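Local coordinates for N2152 (PDB 5U22), which is a family 39 glycoside hydrolase of a rumen anaerobic fungus, probably cleaving rare arabinosyl linkages with polyspecific activity, at residues A43-P52 with W280-G290; M67-Q78 with V99-W110. All coordinates share one frame; numbering follows the deposited sequence.

Interaction 1 (A43-P52 with W280-G290)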
loop_
_atom_site.group_PDB
_atom_site.type_symbol
_atom_site.label_atom_id
_atom_site.label_comp_id
_atom_site.label_asym_id
_atom_site.label_seq_id
_atom_site.Cartn_x
_atom_site.Cartn_y
_atom_site.Cartn_z
ATOM N N ALA A 43 3.604 -3.160 4.187
ATOM C CA ALA A 43 4.866 -3.448 3.505
ATOM C C ALA A 43 5.112 -4.947 3.404
ATOM O O ALA A 43 4.755 -5.712 4.301
ATOM C CB ALA A 43 6.054 -2.794 4.217
ATOM N N HIS A 44 5.745 -5.345 2.300
ATOM C CA HIS A 44 6.186 -6.722 2.094
ATOM C C HIS A 44 7.422 -7.002 2.943
ATOM O O HIS A 44 8.402 -6.262 2.865
ATOM C CB HIS A 44 6.498 -6.938 0.613
ATOM C CG HIS A 44 6.800 -8.357 0.258
ATOM N ND1 HIS A 44 6.069 -9.410 0.760
ATOM C CD2 HIS A 44 7.733 -8.900 -0.562
ATOM C CE1 HIS A 44 6.544 -10.544 0.275
ATOM N NE2 HIS A 44 7.549 -10.261 -0.537
ATOM N N TYR A 45 7.376 -8.070 3.756
ATOM C CA TYR A 45 8.435 -8.362 4.737
ATOM C C TYR A 45 8.744 -7.145 5.605
ATOM O O TYR A 45 9.870 -6.977 6.090
ATOM C CB TYR A 45 9.729 -8.843 4.073
ATOM C CG TYR A 45 9.755 -10.284 3.602
ATOM C CD1 TYR A 45 9.123 -10.665 2.421
ATOM C CD2 TYR A 45 10.469 -11.258 4.317
ATOM C CE1 TYR A 45 9.184 -11.971 1.964
ATOM C CE2 TYR A 45 10.525 -12.583 3.868
ATOM C CZ TYR A 45 9.891 -12.925 2.688
ATOM O OH TYR A 45 9.943 -14.226 2.236
ATOM N N GLY A 46 7.760 -6.256 5.774
ATOM C CA GLY A 46 8.001 -5.057 6.552
ATOM C C GLY A 46 7.997 -5.308 8.035
ATOM O O GLY A 46 8.601 -4.541 8.787
ATOM N N LEU A 47 7.331 -6.376 8.460
ATOM C CA LEU A 47 7.286 -6.799 9.851
ATOM C C LEU A 47 7.682 -8.263 9.887
ATOM O O LEU A 47 7.113 -9.066 9.146
ATOM C CB LEU A 47 5.883 -6.609 10.437
ATOM C CG LEU A 47 5.640 -7.101 11.862
ATOM C CD1 LEU A 47 6.572 -6.400 12.837
ATOM C CD2 LEU A 47 4.176 -6.877 12.254
ATOM N N ILE A 48 8.659 -8.610 10.721
ATOM C CA ILE A 48 9.056 -10.013 10.845
ATOM C C ILE A 48 9.021 -10.432 12.309
ATOM O O ILE A 48 8.437 -9.732 13.149
ATOM C CB ILE A 48 10.434 -10.266 10.210
ATOM C CG1 ILE A 48 11.517 -9.407 10.877
ATOM C CG2 ILE A 48 10.372 -9.969 8.698
ATOM C CD1 ILE A 48 12.887 -9.638 10.262
ATOM N N GLU A 49 9.633 -11.580 12.623
ATOM C CA GLU A 49 9.414 -12.197 13.931
ATOM C C GLU A 49 9.850 -11.279 15.063
ATOM O O GLU A 49 9.158 -11.173 16.083
ATOM C CB GLU A 49 10.145 -13.541 14.026
ATOM C CG GLU A 49 9.498 -14.683 13.234
ATOM C CD GLU A 49 10.037 -14.788 11.818
ATOM O OE1 GLU A 49 10.590 -13.783 11.316
ATOM O OE2 GLU A 49 9.916 -15.883 11.212
ATOM N N ASN A 50 10.994 -10.608 14.913
ATOM C CA ASN A 50 11.448 -9.744 15.998
ATOM C C ASN A 50 12.103 -8.461 15.489
ATOM O O ASN A 50 12.910 -7.859 16.207
ATOM C CB ASN A 50 12.410 -10.507 16.931
ATOM C CG ASN A 50 12.469 -9.905 18.332
ATOM O OD1 ASN A 50 11.466 -9.409 18.845
ATOM N ND2 ASN A 50 13.647 -9.943 18.951
ATOM N N VAL A 51 11.792 -8.039 14.265
ATOM C CA VAL A 51 12.186 -6.725 13.771
ATOM C C VAL A 51 10.945 -6.118 13.136
ATOM O O VAL A 51 10.278 -6.787 12.347
ATOM C CB VAL A 51 13.343 -6.782 12.760
ATOM C CG1 VAL A 51 13.845 -5.365 12.452
ATOM C CG2 VAL A 51 14.496 -7.661 13.280
ATOM N N PRO A 52 10.598 -4.869 13.504
ATOM C CA PRO A 52 11.216 -4.054 14.554
ATOM C C PRO A 52 11.032 -4.722 15.904
ATOM O O PRO A 52 10.043 -5.420 16.103
ATOM C CB PRO A 52 10.432 -2.731 14.504
ATOM C CG PRO A 52 9.688 -2.745 13.203
ATOM C CD PRO A 52 9.442 -4.196 12.897
ATOM N N TRP A 280 9.880 -4.735 -0.871
ATOM C CA TRP A 280 11.035 -5.151 -0.065
ATOM C C TRP A 280 12.194 -5.315 -1.039
ATOM O O TRP A 280 12.551 -6.436 -1.417
ATOM C CB TRP A 280 10.746 -6.434 0.690
ATOM C CG TRP A 280 11.897 -6.923 1.532
ATOM C CD1 TRP A 280 12.723 -6.175 2.325
ATOM C CD2 TRP A 280 12.342 -8.277 1.650
ATOM N NE1 TRP A 280 13.639 -6.986 2.949
ATOM C CE2 TRP A 280 13.436 -8.280 2.538
ATOM C CE3 TRP A 280 11.917 -9.489 1.090
ATOM C CZ2 TRP A 280 14.110 -9.450 2.881
ATOM C CZ3 TRP A 280 12.579 -10.648 1.436
ATOM C CH2 TRP A 280 13.664 -10.623 2.324
ATOM N N TRP A 281 12.772 -4.194 -1.470
ATOM C CA TRP A 281 13.886 -4.282 -2.407
ATOM C C TRP A 281 15.209 -4.618 -1.735
ATOM O O TRP A 281 16.103 -5.143 -2.404
ATOM C CB TRP A 281 14.058 -2.974 -3.186
ATOM C CG TRP A 281 13.158 -2.847 -4.367
ATOM C CD1 TRP A 281 12.211 -1.887 -4.573
ATOM C CD2 TRP A 281 13.113 -3.708 -5.506
ATOM N NE1 TRP A 281 11.587 -2.090 -5.779
ATOM C CE2 TRP A 281 12.125 -3.202 -6.371
ATOM C CE3 TRP A 281 13.829 -4.847 -5.893
ATOM C CZ2 TRP A 281 11.820 -3.803 -7.587
ATOM C CZ3 TRP A 281 13.529 -5.438 -7.096
ATOM C CH2 TRP A 281 12.531 -4.917 -7.934
ATOM N N PHE A 282 15.361 -4.326 -0.446
ATOM C CA PHE A 282 16.650 -4.451 0.230
ATOM C C PHE A 282 16.609 -5.682 1.125
ATOM O O PHE A 282 16.343 -5.611 2.326
ATOM C CB PHE A 282 16.961 -3.165 0.949
ATOM C CG PHE A 282 16.993 -2.020 0.006
ATOM C CD1 PHE A 282 18.050 -1.882 -0.872
ATOM C CD2 PHE A 282 15.904 -1.168 -0.113
ATOM C CE1 PHE A 282 18.060 -0.860 -1.811
ATOM C CE2 PHE A 282 15.913 -0.151 -1.041
ATOM C CZ PHE A 282 17.005 0.003 -1.894
ATOM N N VAL A 283 16.869 -6.824 0.499
ATOM C CA VAL A 283 16.763 -8.138 1.120
ATOM C C VAL A 283 17.649 -8.267 2.357
ATOM O O VAL A 283 17.232 -8.931 3.317
ATOM C CB VAL A 283 17.055 -9.224 0.071
ATOM C CG1 VAL A 283 17.102 -10.601 0.706
ATOM C CG2 VAL A 283 15.972 -9.209 -0.992
ATOM N N PRO A 284 18.841 -7.656 2.428
ATOM C CA PRO A 284 19.599 -7.712 3.693
ATOM C C PRO A 284 18.899 -7.087 4.888
ATOM O O PRO A 284 19.324 -7.345 6.020
ATOM C CB PRO A 284 20.892 -6.950 3.368
ATOM C CG PRO A 284 21.078 -7.165 1.912
ATOM C CD PRO A 284 19.679 -7.101 1.347
ATOM N N HIS A 285 17.858 -6.277 4.698
ATOM C CA HIS A 285 17.277 -5.490 5.791
ATOM C C HIS A 285 15.760 -5.654 5.874
ATOM O O HIS A 285 15.009 -4.680 5.775
ATOM C CB HIS A 285 17.660 -4.018 5.638
ATOM C CG HIS A 285 19.136 -3.792 5.488
ATOM N ND1 HIS A 285 20.056 -4.234 6.416
ATOM C CD2 HIS A 285 19.849 -3.170 4.520
ATOM C CE1 HIS A 285 21.272 -3.897 6.023
ATOM N NE2 HIS A 285 21.175 -3.246 4.878
ATOM N N PRO A 286 15.278 -6.867 6.125
ATOM C CA PRO A 286 13.840 -7.052 6.332
ATOM C C PRO A 286 13.416 -6.440 7.655
ATOM O O PRO A 286 14.231 -6.166 8.536
ATOM C CB PRO A 286 13.678 -8.570 6.350
ATOM C CG PRO A 286 14.986 -9.041 6.940
ATOM C CD PRO A 286 16.036 -8.101 6.404
ATOM N N GLY A 287 12.116 -6.215 7.783
ATOM C CA GLY A 287 11.585 -5.747 9.047
ATOM C C GLY A 287 11.643 -4.251 9.235
ATOM O O GLY A 287 11.494 -3.768 10.364
ATOM N N ARG A 288 11.830 -3.486 8.160
ATOM C CA ARG A 288 11.929 -2.036 8.288
ATOM C C ARG A 288 10.695 -1.318 7.756
ATOM O O ARG A 288 10.774 -0.140 7.391
ATOM C CB ARG A 288 13.201 -1.535 7.605
ATOM C CG ARG A 288 14.426 -1.999 8.355
ATOM C CD ARG A 288 15.693 -1.321 7.877
ATOM N NE ARG A 288 16.856 -1.829 8.605
ATOM C CZ ARG A 288 18.105 -1.503 8.294
ATOM N NH1 ARG A 288 18.326 -0.675 7.283
ATOM N NH2 ARG A 288 19.125 -2.000 8.986
ATOM N N LEU A 289 9.558 -2.017 7.704
ATOM C CA LEU A 289 8.248 -1.429 7.464
ATOM C C LEU A 289 8.129 -0.805 6.077
ATOM O O LEU A 289 7.230 0.002 5.838
ATOM C CB LEU A 289 7.920 -0.405 8.567
ATOM C CG LEU A 289 7.804 -1.079 9.942
ATOM C CD1 LEU A 289 7.738 -0.070 11.094
ATOM C CD2 LEU A 289 6.587 -1.981 9.965
ATOM N N GLY A 290 8.992 -1.212 5.141
ATOM C CA GLY A 290 9.006 -0.662 3.800
ATOM C C GLY A 290 10.000 0.478 3.687
ATOM O O GLY A 290 9.710 1.511 3.076
#
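The phenol ring of Tyr45 lies over one face of the Trp280 indole in an offset stack, its centroid 4.0 Å from that of the six-membered ring and the two planes inclined by 19°. Trp280 CZ3 sits above the centre of the tyrosine ring, while Tyr45 CB covers the five-membered ring in a CH-pi contact, so ring and methylene together span the indole. With its CG anti to the backbone N (chi1 180°), Trp280 swings the indole across to the tyrosine; Val283 CA, from its own loop, sits against the opposite face, toward its rim.

Beyond the stack the two loops join through their backbones. Gly287 N donates to Tyr45 O at 2.9 Å, almost in line with the carbonyl, and Leu289 N reaches Gly46 O, also at 2.9 Å, in the carbonyl plane on a lone pair. Gly46 and Leu289 approach to 3.7 Å between CA atoms. Gly287, with no side chain, runs close against Ile48 CG1, and its O meets Val51 CG1 at 3.5 Å. Pro52, after a cis peptide bond, brings its CD to 3.3 Å from Gly287 O and its CG against Leu289 CD1.

Tyr45 OH is hydrogen-bonded to Asp105, and Trp280 O binds a buffer molecule probably derived from the crystallisation liquor. Apart from the two backbone bonds, the contact rests on dispersion and close packing, with Tyr45 and Val283 on opposite faces limiting the indole's tilt.

Interaction 2 (M67-Q78 with V99-W110)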
loop_
_atom_site.group_PDB
_atom_site.type_symbol
_atom_site.label_atom_id
_atom_site.label_comp_id
_atom_site.label_asym_id
_atom_site.label_seq_id
_atom_site.Cartn_x
_atom_site.Cartn_y
_atom_site.Cartn_z
ATOM N N MET A 67 -0.251 -6.023 5.987
ATOM C CA MET A 67 1.124 -6.384 5.671
ATOM C C MET A 67 1.146 -7.585 4.730
ATOM O O MET A 67 0.112 -8.187 4.433
ATOM C CB MET A 67 1.910 -6.706 6.946
ATOM C CG MET A 67 1.898 -5.603 7.979
ATOM S SD MET A 67 2.714 -4.068 7.463
ATOM C CE MET A 67 4.455 -4.472 7.608
ATOM N N ARG A 68 2.346 -7.963 4.282
ATOM C CA ARG A 68 2.540 -9.173 3.488
ATOM C C ARG A 68 3.736 -9.936 4.032
ATOM O O ARG A 68 4.757 -9.339 4.387
ATOM C CB ARG A 68 2.748 -8.833 2.005
ATOM C CG ARG A 68 2.785 -10.020 1.022
ATOM C CD ARG A 68 2.507 -9.423 -0.355
ATOM N NE ARG A 68 2.568 -10.296 -1.527
ATOM C CZ ARG A 68 3.565 -10.284 -2.416
ATOM N NH1 ARG A 68 4.634 -9.514 -2.229
ATOM N NH2 ARG A 68 3.501 -11.061 -3.488
ATOM N N ALA A 69 3.596 -11.254 4.122
ATOM C CA ALA A 69 4.629 -12.073 4.739
ATOM C C ALA A 69 4.629 -13.440 4.081
ATOM O O ALA A 69 3.596 -13.872 3.554
ATOM C CB ALA A 69 4.409 -12.207 6.258
ATOM N N PRO A 70 5.763 -14.141 4.098
ATOM C CA PRO A 70 5.825 -15.483 3.509
ATOM C C PRO A 70 5.073 -16.504 4.344
ATOM O O PRO A 70 5.080 -16.456 5.574
ATOM C CB PRO A 70 7.327 -15.792 3.513
ATOM C CG PRO A 70 7.858 -14.977 4.701
ATOM C CD PRO A 70 7.077 -13.688 4.600
ATOM N N ALA A 71 4.456 -17.476 3.658
ATOM C CA ALA A 71 3.743 -18.529 4.378
ATOM C C ALA A 71 4.685 -19.350 5.256
ATOM O O ALA A 71 4.276 -19.833 6.320
ATOM C CB ALA A 71 2.996 -19.439 3.391
ATOM N N ARG A 72 5.940 -19.527 4.827
ATOM C CA ARG A 72 6.962 -20.208 5.608
ATOM C C ARG A 72 8.267 -19.432 5.514
ATOM O O ARG A 72 8.519 -18.734 4.532
ATOM C CB ARG A 72 7.199 -21.640 5.119
ATOM C CG ARG A 72 5.991 -22.538 5.189
ATOM C CD ARG A 72 5.579 -22.825 6.627
ATOM N NE ARG A 72 4.803 -24.056 6.713
ATOM C CZ ARG A 72 4.106 -24.460 7.776
ATOM N NH1 ARG A 72 4.036 -23.731 8.881
ATOM N NH2 ARG A 72 3.472 -25.624 7.727
ATOM N N ALA A 73 9.094 -19.556 6.546
ATOM C CA ALA A 73 10.422 -18.962 6.535
ATOM C C ALA A 73 11.411 -19.943 7.150
ATOM O O ALA A 73 11.035 -20.837 7.914
ATOM C CB ALA A 73 10.455 -17.628 7.301
ATOM N N GLY A 74 12.685 -19.750 6.838
ATOM C CA GLY A 74 13.701 -20.602 7.428
ATOM C C GLY A 74 14.287 -21.607 6.463
ATOM O O GLY A 74 14.349 -21.362 5.256
ATOM N N ASN A 75 14.718 -22.754 6.989
ATOM C CA ASN A 75 15.422 -23.745 6.186
ATOM C C ASN A 75 14.602 -24.174 4.980
ATOM O O ASN A 75 13.464 -24.630 5.118
ATOM C CB ASN A 75 15.754 -24.965 7.042
ATOM C CG ASN A 75 16.597 -25.969 6.295
ATOM O OD1 ASN A 75 17.737 -25.683 5.946
ATOM N ND2 ASN A 75 16.043 -27.146 6.038
ATOM N N GLY A 76 15.189 -24.042 3.797
ATOM C CA GLY A 76 14.543 -24.505 2.590
ATOM C C GLY A 76 13.481 -23.587 2.035
ATOM O O GLY A 76 12.856 -23.933 1.022
ATOM N N ARG A 77 13.254 -22.437 2.662
ATOM C CA ARG A 77 12.221 -21.510 2.246
ATOM C C ARG A 77 12.857 -20.387 1.432
ATOM O O ARG A 77 14.074 -20.349 1.219
ATOM C CB ARG A 77 11.470 -20.974 3.467
ATOM C CG ARG A 77 11.038 -22.045 4.456
ATOM C CD ARG A 77 10.306 -23.204 3.811
ATOM N NE ARG A 77 9.652 -24.016 4.834
ATOM C CZ ARG A 77 8.797 -24.999 4.569
ATOM N NH1 ARG A 77 8.492 -25.294 3.318
ATOM N NH2 ARG A 77 8.238 -25.669 5.563
ATOM N N GLN A 78 12.019 -19.465 0.954
ATOM C CA GLN A 78 12.541 -18.353 0.169
ATOM C C GLN A 78 13.504 -17.500 0.984
ATOM O O GLN A 78 14.562 -17.107 0.486
ATOM C CB GLN A 78 11.398 -17.486 -0.358
ATOM C CG GLN A 78 11.843 -16.272 -1.180
ATOM C CD GLN A 78 12.426 -16.617 -2.549
ATOM O OE1 GLN A 78 13.058 -15.779 -3.180
ATOM N NE2 GLN A 78 12.198 -17.835 -3.017
ATOM N N VAL A 99 -2.676 -9.467 7.514
ATOM C CA VAL A 99 -1.437 -9.798 6.818
ATOM C C VAL A 99 -1.721 -10.807 5.709
ATOM O O VAL A 99 -2.446 -11.790 5.912
ATOM C CB VAL A 99 -0.351 -10.309 7.787
ATOM C CG1 VAL A 99 -0.832 -11.533 8.589
ATOM C CG2 VAL A 99 0.923 -10.605 7.024
ATOM N N THR A 100 -1.157 -10.545 4.534
ATOM C CA THR A 100 -1.301 -11.407 3.367
ATOM C C THR A 100 -0.370 -12.609 3.496
ATOM O O THR A 100 0.809 -12.454 3.831
ATOM C CB THR A 100 -0.951 -10.619 2.103
ATOM O OG1 THR A 100 -1.825 -9.487 1.974
ATOM C CG2 THR A 100 -1.042 -11.494 0.854
ATOM N N ILE A 101 -0.890 -13.803 3.204
ATOM C CA ILE A 101 -0.087 -15.027 3.174
ATOM C C ILE A 101 0.473 -15.238 1.771
ATOM O O ILE A 101 -0.261 -15.616 0.855
ATOM C CB ILE A 101 -0.918 -16.241 3.594
ATOM C CG1 ILE A 101 -1.430 -16.056 5.019
ATOM C CG2 ILE A 101 -0.081 -17.513 3.459
ATOM C CD1 ILE A 101 -2.572 -16.983 5.397
ATOM N N GLU A 102 1.784 -15.077 1.611
ATOM C CA GLU A 102 2.439 -15.286 0.308
ATOM C C GLU A 102 2.899 -16.740 0.222
ATOM O O GLU A 102 3.985 -17.102 0.677
ATOM C CB GLU A 102 3.606 -14.322 0.134
ATOM C CG GLU A 102 4.220 -14.332 -1.286
ATOM C CD GLU A 102 5.591 -13.655 -1.343
ATOM O OE1 GLU A 102 6.205 -13.462 -0.272
ATOM O OE2 GLU A 102 6.053 -13.324 -2.456
ATOM N N LEU A 103 2.062 -17.593 -0.369
ATOM C CA LEU A 103 2.371 -19.021 -0.398
ATOM C C LEU A 103 3.619 -19.326 -1.220
ATOM O O LEU A 103 4.307 -20.313 -0.936
ATOM C CB LEU A 103 1.178 -19.806 -0.958
ATOM C CG LEU A 103 -0.100 -19.808 -0.116
ATOM C CD1 LEU A 103 -1.286 -20.359 -0.915
ATOM C CD2 LEU A 103 0.116 -20.642 1.131
ATOM N N ALA A 104 3.921 -18.511 -2.242
ATOM C CA ALA A 104 5.060 -18.805 -3.112
ATOM C C ALA A 104 6.349 -18.951 -2.320
ATOM O O ALA A 104 7.220 -19.749 -2.685
ATOM C CB ALA A 104 5.226 -17.708 -4.170
ATOM N N ASP A 105 6.491 -18.209 -1.226
ATOM C CA ASP A 105 7.777 -18.208 -0.536
ATOM C C ASP A 105 7.994 -19.454 0.318
ATOM O O ASP A 105 9.027 -19.561 0.990
ATOM C CB ASP A 105 7.925 -16.931 0.288
ATOM C CG ASP A 105 8.381 -15.761 -0.562
ATOM O OD1 ASP A 105 8.227 -15.851 -1.799
ATOM O OD2 ASP A 105 8.933 -14.779 -0.018
ATOM N N ILE A 106 7.057 -20.402 0.298
ATOM C CA ILE A 106 7.375 -21.769 0.706
ATOM C C ILE A 106 8.611 -22.265 -0.027
ATOM O O ILE A 106 9.406 -23.045 0.521
ATOM C CB ILE A 106 6.168 -22.699 0.445
ATOM C CG1 ILE A 106 5.051 -22.444 1.458
ATOM C CG2 ILE A 106 6.595 -24.186 0.455
ATOM C CD1 ILE A 106 3.809 -23.240 1.170
ATOM N N LEU A 107 8.801 -21.825 -1.251
ATOM C CA LEU A 107 9.805 -22.345 -2.178
ATOM C C LEU A 107 11.059 -21.481 -2.198
ATOM O O LEU A 107 10.966 -20.249 -2.128
ATOM C CB LEU A 107 9.239 -22.416 -3.596
ATOM C CG LEU A 107 7.982 -23.272 -3.737
ATOM C CD1 LEU A 107 7.499 -23.214 -5.186
ATOM C CD2 LEU A 107 8.250 -24.712 -3.288
ATOM N N PRO A 108 12.223 -22.115 -2.339
ATOM C CA PRO A 108 13.482 -21.375 -2.424
ATOM C C PRO A 108 13.813 -20.987 -3.858
ATOM O O PRO A 108 13.292 -21.549 -4.821
ATOM C CB PRO A 108 14.495 -22.404 -1.907
ATOM C CG PRO A 108 13.973 -23.693 -2.524
ATOM C CD PRO A 108 12.443 -23.570 -2.472
ATOM N N GLY A 109 14.709 -20.012 -3.982
ATOM C CA GLY A 109 15.246 -19.613 -5.276
ATOM C C GLY A 109 14.433 -18.517 -5.937
ATOM O O GLY A 109 13.240 -18.346 -5.690
ATOM N N TRP A 110 15.107 -17.739 -6.782
ATOM C CA TRP A 110 14.429 -16.770 -7.642
ATOM C C TRP A 110 14.995 -16.861 -9.057
ATOM O O TRP A 110 16.169 -16.544 -9.278
ATOM C CB TRP A 110 14.567 -15.340 -7.110
ATOM C CG TRP A 110 13.745 -14.351 -7.901
ATOM C CD1 TRP A 110 14.149 -13.641 -8.992
ATOM C CD2 TRP A 110 12.380 -13.977 -7.662
ATOM N NE1 TRP A 110 13.124 -12.844 -9.449
ATOM C CE2 TRP A 110 12.026 -13.031 -8.652
ATOM C CE3 TRP A 110 11.426 -14.343 -6.707
ATOM C CZ2 TRP A 110 10.753 -12.443 -8.715
ATOM C CZ3 TRP A 110 10.152 -13.766 -6.778
ATOM C CH2 TRP A 110 9.833 -12.823 -7.776
HETATM O O HOH W 1 9.993 -25.605 1.051
HETATM O O HOH W 2 15.669 -18.496 -1.669
#
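Strands 67-70 and 99-102 run parallel, their axes 4.3 Å apart at closest approach and inclined by 29°. Thr100 N donates to Met67 O at 2.7 Å, Ala69 N to Thr100 O, Glu102 N to Ala69 O, and Ala71 N to Glu102 O at 3.0 Å. Both chains then leave the sheet, yet they meet again where Gln78 N donates to Asp105 O, within the 3-10 segment 103-106.

Arg68, Thr100 and Glu102 share one face of the sheet. The arginine, extended with CG anti to the backbone N (chi1 -172°), passes its CG across Thr100 CB and lays one guanidinium face near Glu102; NH2 and OE2 are 3.6 Å apart, a salt bridge of charge alone, since the oxygen lies well out of the guanidinium plane. The directed bonds of this guanidinium go to Glu143, Glu246 and Asn146. Ala69, Val99 and Ile101 point to the other face, where Val99 CG2 packs against Ala69 CB; Ala71 CB, from beyond the strand, touches Ile101 CG2 at 3.6 Å.

Gln78 bends at chi2 (70°) to bring its amide under the outgoing loop: NE2 donates to both Leu107 O and Gly109 O, each 2.9 Å away and in the amide plane, which fixes the amide's rotation. A water links Gln78 O to Gly109 N, and another joins Arg77 NH1, weakly, to Ile106 O; NH1 also forms a salt bridge with Glu123.

Such parallel neighbours, connected through helix 84-91, form a beta-alpha-beta unit of the TIM barrel, with the loops after the strands' C-terminal ends bonded to each other.

The centres of interactions 1 and 2 lie 13 Å apart, on the same side of the chain's centre, and the two contacts touch. Along the chain, 43-52 comes first, both segments of interaction 2 follow, and 280-290 comes last, after strand 275-278. Residues 43-45 bridge strands 66-70 and 275-278 through backbone hydrogen bonds, of Ala43 and Tyr45 with Arg68 and of His44 with Ile278, probably in the place of the barrel's remaining strand. The contacts meet, among other places, where Tyr45 N lies 3.0 Å from Arg68 O and where His44 packs against Glu102. Segment 43-52 thereby connects the loop after strand 275-278 with strands 66-70 and 98-102, and probably helps to close the barrel.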